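Side-chain contacts in methanogen homoaconitase large subunit (Methanocaldococcus jannaschii, PDB 4KP2), which forms, with its small subunit, an iron-sulfur hydro-lyase that converts (R)-homocitrate to homoisocitrate through cis-homoaconitate in 2-oxosuberate biosynthesis: residues I192-R195 / V196-I200; V304-I307 / S308-E311; G214-V217 / K218-M222. All coordinates share one frame; numbering follows the deposited sequence.

In the fold
Interaction 1 lies on helix 189-200, the connecting helix of a beta-alpha-beta unit with parallel strands 167-180 and 208-213. Interaction 3 lies on the short helix 215-219 just after the second strand and on the residues that follow it. The two touch: Ile192 CD1 of interaction 1 lies 3.6 Å from Met220 CE and 4.0 Å from Val216 CG1 of interaction 3. Interaction 2 touches another part of helix 189-200: Leu194 O is 3.6 Å from Val304 CG1. Interactions 2 and 3 do not meet; their nearest atoms are about 15 Å apart. Interaction 1 comes nearest to the predicted [4Fe-4S] site, with the side chains of Val193 and Cys323 about 12 Å apart. Interactions 2 and 3 lie away from it.

Interaction 1: I192-R195 / V196-I200; sequences IVLR and VCKEI
Helix 189-200 is the connecting helix of a beta-alpha-beta unit between parallel strands 167-180 and 208-213, and Arg195 and Glu199 form an i to i+4 salt bridge along it. Arg195 NH1 lies 2.5 Å from Glu199 OE1. The hydrogen bond within this pair is weak, with an N-H...O angle of only 120°. The guanidinium and carboxylate planes are turned 49° against each other, so the two groups are not paired flat. Arg195 CG is anti to the backbone N (chi1 -171°), and a bend at chi2 turns the chain along the helix toward Glu199. The pair runs beside strand 282-286, where both side chains touch Ile286.

Valine and isoleucine side chains face the sheet. Val196 packs on Val178 of strand 167-180, and Ile192 on Ile180. Val196 CG2 also sits 3.2 Å from Ile192 O.

Backbone bonds run along the same turns. Val196 N donates to Ile192 O at 3.1 Å. Cys197 N bonds to Val193 O at 3.2 Å, and the SG of the same cysteine lies close to that oxygen.

Lys198 folds back over the preceding turn. Its chain bends at chi2, chi3 and chi4, and its ammonium is hydrogen-bonded to Pro301 O. This path carries Lys198 CE to 3.1 Å from Leu194 O.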
ATOM      1  N   ILE A 192      26.878  -4.212 -10.061  1.00 48.86           N
ATOM      2  CA  ILE A 192      27.906  -3.493 -10.801  1.00 54.15           C
ATOM      3  C   ILE A 192      28.072  -2.066 -10.290  1.00 54.42           C
ATOM      4  O   ILE A 192      29.188  -1.625 -10.018  1.00 54.35           O
ATOM      5  CB  ILE A 192      27.586  -3.466 -12.305  1.00 51.33           C
ATOM      6  CG1 ILE A 192      27.597  -4.886 -12.868  1.00 49.84           C
ATOM      7  CG2 ILE A 192      28.585  -2.599 -13.048  1.00 46.26           C
ATOM      8  CD1 ILE A 192      27.071  -4.989 -14.278  1.00 48.01           C
ATOM      9  N   VAL A 193      26.960  -1.350 -10.153  1.00 52.38           N
ATOM     10  CA  VAL A 193      27.003   0.041  -9.712  1.00 51.22           C
ATOM     11  C   VAL A 193      27.459   0.152  -8.257  1.00 52.16           C
ATOM     12  O   VAL A 193      28.044   1.159  -7.857  1.00 50.40           O
ATOM     13  CB  VAL A 193      25.647   0.757  -9.920  1.00 46.36           C
ATOM     14  CG1 VAL A 193      24.603   0.243  -8.939  1.00 52.99           C
ATOM     15  CG2 VAL A 193      25.816   2.263  -9.791  1.00 50.42           C
ATOM     16  N   LEU A 194      27.206  -0.891  -7.471  1.00 48.24           N
ATOM     17  CA  LEU A 194      27.688  -0.935  -6.097  1.00 50.93           C
ATOM     18  C   LEU A 194      29.201  -1.108  -6.073  1.00 55.20           C
ATOM     19  O   LEU A 194      29.872  -0.639  -5.159  1.00 52.08           O
ATOM     20  CB  LEU A 194      27.014  -2.063  -5.314  1.00 53.17           C
ATOM     21  CG  LEU A 194      25.623  -1.778  -4.748  1.00 46.45           C
ATOM     22  CD1 LEU A 194      25.077  -3.005  -4.038  1.00 47.20           C
ATOM     23  CD2 LEU A 194      25.668  -0.587  -3.805  1.00 38.88           C
ATOM     24  N   ARG A 195      29.733  -1.785  -7.084  1.00 58.81           N
ATOM     25  CA  ARG A 195      31.174  -1.974  -7.191  1.00 57.88           C
ATOM     26  C   ARG A 195      31.839  -0.662  -7.586  1.00 57.44           C
ATOM     27  O   ARG A 195      32.982  -0.391  -7.213  1.00 63.64           O
ATOM     28  CB  ARG A 195      31.499  -3.055  -8.220  1.00 60.77           C
ATOM     29  CG  ARG A 195      32.960  -3.463  -8.243  1.00 68.60           C
ATOM     30  CD  ARG A 195      33.358  -4.118  -6.931  1.00 64.57           C
ATOM     31  NE  ARG A 195      34.773  -4.474  -6.902  1.00 77.54           N
ATOM     32  CZ  ARG A 195      35.735  -3.663  -6.477  1.00 84.73           C
ATOM     33  NH1 ARG A 195      35.435  -2.445  -6.046  1.00 76.09           N
ATOM     34  NH2 ARG A 195      36.997  -4.068  -6.483  1.00 92.19           N
ATOM     35  N   VAL A 196      31.109   0.153  -8.340  1.00 54.16           N
ATOM     36  CA  VAL A 196      31.611   1.444  -8.794  1.00 57.57           C
ATOM     37  C   VAL A 196      31.730   2.419  -7.625  1.00 59.59           C
ATOM     38  O   VAL A 196      32.660   3.227  -7.568  1.00 64.27           O
ATOM     39  CB  VAL A 196      30.696   2.044  -9.881  1.00 54.66           C
ATOM     40  CG1 VAL A 196      31.208   3.403 -10.330  1.00 52.97           C
ATOM     41  CG2 VAL A 196      30.597   1.098 -11.066  1.00 54.48           C
ATOM     42  N   CYS A 197      30.795   2.326  -6.684  1.00 59.15           N
ATOM     43  CA  CYS A 197      30.741   3.256  -5.561  1.00 60.52           C
ATOM     44  C   CYS A 197      31.888   3.075  -4.565  1.00 61.43           C
ATOM     45  O   CYS A 197      32.089   3.917  -3.690  1.00 59.05           O
ATOM     46  CB  CYS A 197      29.393   3.151  -4.840  1.00 60.45           C
ATOM     47  SG  CYS A 197      27.949   3.586  -5.844  1.00 65.77           S
ATOM     48  N   LYS A 198      32.636   1.983  -4.693  1.00 63.27           N
ATOM     49  CA  LYS A 198      33.744   1.715  -3.778  1.00 61.87           C
ATOM     50  C   LYS A 198      35.057   2.243  -4.324  1.00 67.11           C
ATOM     51  O   LYS A 198      35.816   2.903  -3.614  1.00 68.77           O
ATOM     52  CB  LYS A 198      33.883   0.219  -3.508  1.00 63.63           C
ATOM     53  CG  LYS A 198      32.603  -0.450  -3.091  1.00 65.36           C
ATOM     54  CD  LYS A 198      31.881   0.340  -2.013  1.00 71.22           C
ATOM     55  CE  LYS A 198      30.503   0.759  -2.503  1.00 73.43           C
ATOM     56  NZ  LYS A 198      29.404   0.406  -1.562  1.00 70.48           N
ATOM     57  N   GLU A 199      35.321   1.936  -5.590  1.00 64.00           N
ATOM     58  CA  GLU A 199      36.533   2.392  -6.254  1.00 63.63           C
ATOM     59  C   GLU A 199      36.566   3.913  -6.276  1.00 67.04           C
ATOM     60  O   GLU A 199      37.632   4.524  -6.222  1.00 81.57           O
ATOM     61  CB  GLU A 199      36.597   1.847  -7.682  1.00 65.38           C
ATOM     62  CG  GLU A 199      37.922   1.193  -8.042  1.00 78.21           C
ATOM     63  CD  GLU A 199      38.094  -0.171  -7.400  1.00 79.44           C
ATOM     64  OE1 GLU A 199      37.083  -0.744  -6.941  1.00 70.85           O
ATOM     65  OE2 GLU A 199      39.239  -0.669  -7.355  1.00 84.44           O
ATOM     66  N   ILE A 200      35.384   4.516  -6.345  1.00 61.95           N
ATOM     67  CA  ILE A 200      35.258   5.966  -6.380  1.00 59.77           C
ATOM     68  C   ILE A 200      35.068   6.550  -4.984  1.00 61.29           C
ATOM     69  O   ILE A 200      35.828   7.418  -4.555  1.00 66.64           O
ATOM     70  CB  ILE A 200      34.084   6.400  -7.274  1.00 56.01           C
ATOM     71  CG1 ILE A 200      34.311   5.932  -8.712  1.00 52.46           C
ATOM     72  CG2 ILE A 200      33.906   7.906  -7.221  1.00 53.35           C
ATOM     73  CD1 ILE A 200      33.249   6.399  -9.682  1.00 51.75           C
TER

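Interaction 2: V304-I307 / S308-E311; sequences VKPI and SDVE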
ATOM      1  N   VAL A 304      30.360  -1.802   0.551  1.00 53.79           N
ATOM      2  CA  VAL A 304      29.998  -3.185   0.249  1.00 63.74           C
ATOM      3  C   VAL A 304      31.163  -4.164   0.368  1.00 66.48           C
ATOM      4  O   VAL A 304      32.201  -4.009  -0.276  1.00 66.17           O
ATOM      5  CB  VAL A 304      29.335  -3.361  -1.138  1.00 70.38           C
ATOM      6  CG1 VAL A 304      30.116  -2.665  -2.200  1.00 62.49           C
ATOM      7  CG2 VAL A 304      29.265  -4.820  -1.486  1.00 67.48           C
ATOM      8  N   LYS A 305      30.977  -5.166   1.217  1.00 65.99           N
ATOM      9  CA  LYS A 305      31.846  -6.329   1.233  1.00 62.59           C
ATOM     10  C   LYS A 305      31.167  -7.358   0.345  1.00 58.57           C
ATOM     11  O   LYS A 305      29.941  -7.361   0.237  1.00 65.89           O
ATOM     12  CB  LYS A 305      31.969  -6.884   2.650  1.00 67.24           C
ATOM     13  CG  LYS A 305      31.419  -5.974   3.737  1.00 53.28           C
ATOM     14  CD  LYS A 305      32.506  -5.098   4.332  1.00 52.68           C
ATOM     15  CE  LYS A 305      31.984  -4.331   5.533  1.00 57.18           C
ATOM     16  NZ  LYS A 305      31.392  -5.245   6.550  1.00 38.45           N
ATOM     17  N   PRO A 306      31.952  -8.237  -0.300  1.00 58.43           N
ATOM     18  CA  PRO A 306      31.358  -9.273  -1.155  1.00 60.80           C
ATOM     19  C   PRO A 306      30.353 -10.130  -0.387  1.00 61.56           C
ATOM     20  O   PRO A 306      30.415 -10.188   0.841  1.00 61.39           O
ATOM     21  CB  PRO A 306      32.570 -10.109  -1.589  1.00 55.90           C
ATOM     22  CG  PRO A 306      33.652  -9.775  -0.607  1.00 55.43           C
ATOM     23  CD  PRO A 306      33.418  -8.348  -0.237  1.00 56.59           C
ATOM     24  N   ILE A 307      29.443 -10.778  -1.109  1.00 57.10           N
ATOM     25  CA  ILE A 307      28.353 -11.543  -0.500  1.00 58.36           C
ATOM     26  C   ILE A 307      28.842 -12.586   0.511  1.00 59.14           C
ATOM     27  O   ILE A 307      28.128 -12.937   1.452  1.00 64.26           O
ATOM     28  CB  ILE A 307      27.471 -12.214  -1.586  1.00 52.90           C
ATOM     29  CG1 ILE A 307      26.238 -12.874  -0.963  1.00 51.02           C
ATOM     30  CG2 ILE A 307      28.280 -13.219  -2.393  1.00 61.14           C
ATOM     31  CD1 ILE A 307      25.354 -11.915  -0.206  1.00 55.36           C
ATOM     32  N   SER A 308      30.072 -13.053   0.329  1.00 61.26           N
ATOM     33  CA  SER A 308      30.656 -14.050   1.216  1.00 56.38           C
ATOM     34  C   SER A 308      31.029 -13.465   2.576  1.00 56.78           C
ATOM     35  O   SER A 308      31.214 -14.201   3.545  1.00 56.19           O
ATOM     36  CB  SER A 308      31.892 -14.677   0.566  1.00 65.03           C
ATOM     37  OG  SER A 308      32.867 -13.691   0.271  1.00 65.38           O
ATOM     38  N   ASP A 309      31.132 -12.141   2.649  1.00 59.74           N
ATOM     39  CA  ASP A 309      31.564 -11.484   3.878  1.00 56.96           C
ATOM     40  C   ASP A 309      30.409 -11.029   4.769  1.00 59.62           C
ATOM     41  O   ASP A 309      30.627 -10.636   5.915  1.00 64.76           O
ATOM     42  CB  ASP A 309      32.478 -10.300   3.561  1.00 58.16           C
ATOM     43  CG  ASP A 309      33.877 -10.732   3.177  1.00 66.46           C
ATOM     44  OD1 ASP A 309      34.065 -11.926   2.859  1.00 62.95           O
ATOM     45  OD2 ASP A 309      34.786  -9.876   3.192  1.00 69.17           O
ATOM     46  N   VAL A 310      29.188 -11.076   4.245  1.00 59.90           N
ATOM     47  CA  VAL A 310      28.019 -10.670   5.019  1.00 60.01           C
ATOM     48  C   VAL A 310      26.944 -11.750   5.038  1.00 55.92           C
ATOM     49  O   VAL A 310      25.835 -11.524   5.521  1.00 55.59           O
ATOM     50  CB  VAL A 310      27.406  -9.361   4.481  1.00 57.22           C
ATOM     51  CG1 VAL A 310      28.392  -8.213   4.626  1.00 50.77           C
ATOM     52  CG2 VAL A 310      26.977  -9.530   3.032  1.00 59.18           C
ATOM     53  N   GLU A 311      27.278 -12.925   4.516  1.00 57.73           N
ATOM     54  CA  GLU A 311      26.328 -14.029   4.480  1.00 56.45           C
ATOM     55  C   GLU A 311      26.063 -14.584   5.876  1.00 56.50           C
ATOM     56  O   GLU A 311      26.979 -15.048   6.556  1.00 56.24           O
ATOM     57  CB  GLU A 311      26.821 -15.139   3.554  1.00 56.95           C
ATOM     58  CG  GLU A 311      25.830 -16.273   3.381  1.00 52.73           C
ATOM     59  CD  GLU A 311      26.247 -17.249   2.304  1.00 63.33           C
ATOM     60  OE1 GLU A 311      27.319 -17.044   1.700  1.00 72.87           O
ATOM     61  OE2 GLU A 311      25.499 -18.219   2.059  1.00 64.38           O
TER
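Asp309 N donates to Pro306 O at 2.8 Å, and this bond closes the turn where the weakly bonded strand 304-306 passes into an equally weak short helix, 307-310. It is fairly straight at the hydrogen, with an N-H...O angle of 161°. The donor nevertheless stands above the carbonyl plane, 42° out of it. The bond is an i to i+3 link across the start of the helix.

Side chains close round the same turn. Asp309 CB lies 3.6 Å from Lys305 CB, so these two meet at their bases. The carboxylate of Asp309 rests beside the proline ring, with its CG 3.9 Å from Pro306 CG. The two side chains cross obliquely. Asp309 CG stands beside its own backbone N (chi1 -76°), which brings the carboxylate back toward the proline. Lys305 also crosses Val310 at about a right angle, with Lys305 CG 3.9 Å from Val310 CG1. On the buried side, Ile307 CD1 and Val310 CG2 are in apolar contact at 4.3 Å.

The next shell is strand 294-296 and its flanking residues. Strand 304-306 pairs antiparallel with that strand, and Ile307 is backbone-bonded to Glu293. Ile307 and Val310 both pack on Val295, while Lys305 and Val310 touch Val297. Ser308 OG is hydrogen-bonded to Glu292 OE2, and Glu311 OE2 to Thr437 OG1 near the C-terminus.

Lys305 and Asp309 carry opposite charges, but Lys305 NZ is 6.7 Å from Asp309 OD2. Their contact is therefore made by aliphatic carbons, and any electrostatic attraction would act over a distance. The chemistry implies a turn closed by the Asp309 N to Pro306 O bond and by packing of carbons, while Ser308 and Glu311 bond to residues outside the turn.

Interaction 3: G214-V217 / K218-M222; sequences GEVV and KNMDM
The short helix 215-219, entered from strand 208-213 of the beta-alpha-beta unit, packs through Val216 and Val217, joined by Met220 just after it. The tight part is at the base of the methionine, where Met220 CG lies 3.3 Å from Val216 O. Farther out, Val216 CG1 meets Met220 CE at 4.3 Å, four residues on and just past the helix end. The methionine chain is extended beyond CG, which carries the terminal methyl to this contact. Met220 N gives a weak hydrogen bond to Val217 O. Helix 189-200 covers this side through Ile192, which touches both Val216 and Met220. Helix 222-230 closes in with Leu228, against Val217 and Met220.

Glu215, Lys218 and Asn219 make up the exposed, looser side. Glu215 is held by Gly182 N, to which its OE1 is hydrogen-bonded. Lys218 CB passes 3.2 Å from Gly214 O, but its chain then leads away and reaches Asp245 in a long, weak ion pair. Asn219 folds back over the turn, with CG beside its own backbone N (chi1 -69°). Its ND2 comes within 2.8 Å of Glu215 O, yet the angle is too poor for a hydrogen bond. Asn219 N instead makes two weak bonds, to the carbonyls of Glu215 and Val216.

The start of the helix is firmer. Gly214 is the N-cap residue, and its backbone angles (phi 108°, psi 173°) call for glycine. The first full turn closes here, where Lys218 N donates to Gly214 O at 2.9 Å.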
ATOM      1  N   GLY A 214      32.168   1.155 -21.921  1.00 54.49           N
ATOM      2  CA  GLY A 214      32.721  -0.184 -21.943  1.00 57.87           C
ATOM      3  C   GLY A 214      31.763  -1.202 -22.527  1.00 59.29           C
ATOM      4  O   GLY A 214      30.602  -0.896 -22.795  1.00 60.81           O
ATOM      5  N   GLU A 215      32.259  -2.420 -22.715  1.00 55.83           N
ATOM      6  CA  GLU A 215      31.485  -3.488 -23.337  1.00 58.22           C
ATOM      7  C   GLU A 215      30.273  -3.899 -22.504  1.00 55.83           C
ATOM      8  O   GLU A 215      29.247  -4.306 -23.048  1.00 56.17           O
ATOM      9  CB  GLU A 215      32.382  -4.700 -23.606  1.00 57.51           C
ATOM     10  CG  GLU A 215      33.110  -5.220 -22.377  1.00 60.74           C
ATOM     11  CD  GLU A 215      34.191  -6.225 -22.723  1.00 69.43           C
ATOM     12  OE1 GLU A 215      34.750  -6.844 -21.793  1.00 61.11           O
ATOM     13  OE2 GLU A 215      34.485  -6.393 -23.925  1.00 80.19           O
ATOM     14  N   VAL A 216      30.394  -3.789 -21.184  1.00 50.96           N
ATOM     15  CA  VAL A 216      29.305  -4.157 -20.285  1.00 50.42           C
ATOM     16  C   VAL A 216      28.155  -3.160 -20.380  1.00 49.47           C
ATOM     17  O   VAL A 216      26.996  -3.547 -20.531  1.00 43.51           O
ATOM     18  CB  VAL A 216      29.783  -4.252 -18.826  1.00 44.78           C
ATOM     19  CG1 VAL A 216      28.620  -4.591 -17.907  1.00 56.58           C
ATOM     20  CG2 VAL A 216      30.887  -5.289 -18.698  1.00 55.74           C
ATOM     21  N   VAL A 217      28.486  -1.876 -20.290  1.00 53.36           N
ATOM     22  CA  VAL A 217      27.489  -0.817 -20.391  1.00 55.65           C
ATOM     23  C   VAL A 217      26.856  -0.811 -21.780  1.00 58.59           C
ATOM     24  O   VAL A 217      25.654  -0.578 -21.929  1.00 53.45           O
ATOM     25  CB  VAL A 217      28.107   0.566 -20.098  1.00 54.94           C
ATOM     26  CG1 VAL A 217      27.055   1.659 -20.205  1.00 50.73           C
ATOM     27  CG2 VAL A 217      28.745   0.576 -18.719  1.00 50.16           C
ATOM     28  N   LYS A 218      27.672  -1.083 -22.792  1.00 59.51           N
ATOM     29  CA  LYS A 218      27.207  -1.125 -24.173  1.00 59.48           C
ATOM     30  C   LYS A 218      26.222  -2.271 -24.393  1.00 61.23           C
ATOM     31  O   LYS A 218      25.323  -2.179 -25.228  1.00 60.58           O
ATOM     32  CB  LYS A 218      28.397  -1.268 -25.125  1.00 53.47           C
ATOM     33  CG  LYS A 218      28.045  -1.171 -26.601  1.00 64.20           C
ATOM     34  CD  LYS A 218      27.597   0.232 -26.975  1.00 61.53           C
ATOM     35  CE  LYS A 218      27.344   0.345 -28.469  1.00 58.59           C
ATOM     36  NZ  LYS A 218      26.992   1.732 -28.876  1.00 64.38           N
ATOM     37  N   ASN A 219      26.397  -3.350 -23.637  1.00 53.51           N
ATOM     38  CA  ASN A 219      25.532  -4.520 -23.760  1.00 48.58           C
ATOM     39  C   ASN A 219      24.343  -4.482 -22.806  1.00 54.61           C
ATOM     40  O   ASN A 219      23.430  -5.303 -22.906  1.00 52.89           O
ATOM     41  CB  ASN A 219      26.333  -5.805 -23.552  1.00 57.14           C
ATOM     42  CG  ASN A 219      27.302  -6.075 -24.686  1.00 59.86           C
ATOM     43  OD1 ASN A 219      27.005  -5.805 -25.850  1.00 53.69           O
ATOM     44  ND2 ASN A 219      28.471  -6.607 -24.349  1.00 59.69           N
ATOM     45  N   MET A 220      24.361  -3.525 -21.884  1.00 54.08           N
ATOM     46  CA  MET A 220      23.268  -3.358 -20.934  1.00 54.39           C
ATOM     47  C   MET A 220      21.982  -2.919 -21.618  1.00 54.85           C
ATOM     48  O   MET A 220      22.010  -2.160 -22.586  1.00 51.49           O
ATOM     49  CB  MET A 220      23.631  -2.316 -19.876  1.00 50.54           C
ATOM     50  CG  MET A 220      24.357  -2.854 -18.666  1.00 45.73           C
ATOM     51  SD  MET A 220      24.428  -1.599 -17.372  1.00 56.25           S
ATOM     52  CE  MET A 220      25.365  -2.456 -16.117  1.00 54.07           C
ATOM     53  N   ASP A 221      20.855  -3.398 -21.105  1.00 54.15           N
ATOM     54  CA  ASP A 221      19.562  -2.863 -21.499  1.00 49.21           C
ATOM     55  C   ASP A 221      19.341  -1.581 -20.708  1.00 47.15           C
ATOM     56  O   ASP A 221      20.145  -1.239 -19.844  1.00 48.21           O
ATOM     57  CB  ASP A 221      18.445  -3.871 -21.221  1.00 48.30           C
ATOM     58  CG  ASP A 221      18.381  -4.290 -19.764  1.00 52.59           C
ATOM     59  OD1 ASP A 221      19.416  -4.203 -19.069  1.00 59.43           O
ATOM     60  OD2 ASP A 221      17.293  -4.712 -19.316  1.00 51.08           O
ATOM     61  N   MET A 222      18.257  -0.872 -20.997  1.00 41.87           N
ATOM     62  CA  MET A 222      17.998   0.398 -20.327  1.00 40.41           C
ATOM     63  C   MET A 222      17.702   0.227 -18.839  1.00 47.16           C
ATOM     64  O   MET A 222      17.898   1.153 -18.054  1.00 44.21           O
ATOM     65  CB  MET A 222      16.869   1.162 -21.018  1.00 39.84           C
ATOM     66  CG  MET A 222      17.271   1.755 -22.355  1.00 50.86           C
ATOM     67  SD  MET A 222      18.605   2.962 -22.217  1.00 47.97           S
ATOM     68  CE  MET A 222      17.821   4.226 -21.221  1.00 47.30           C
TER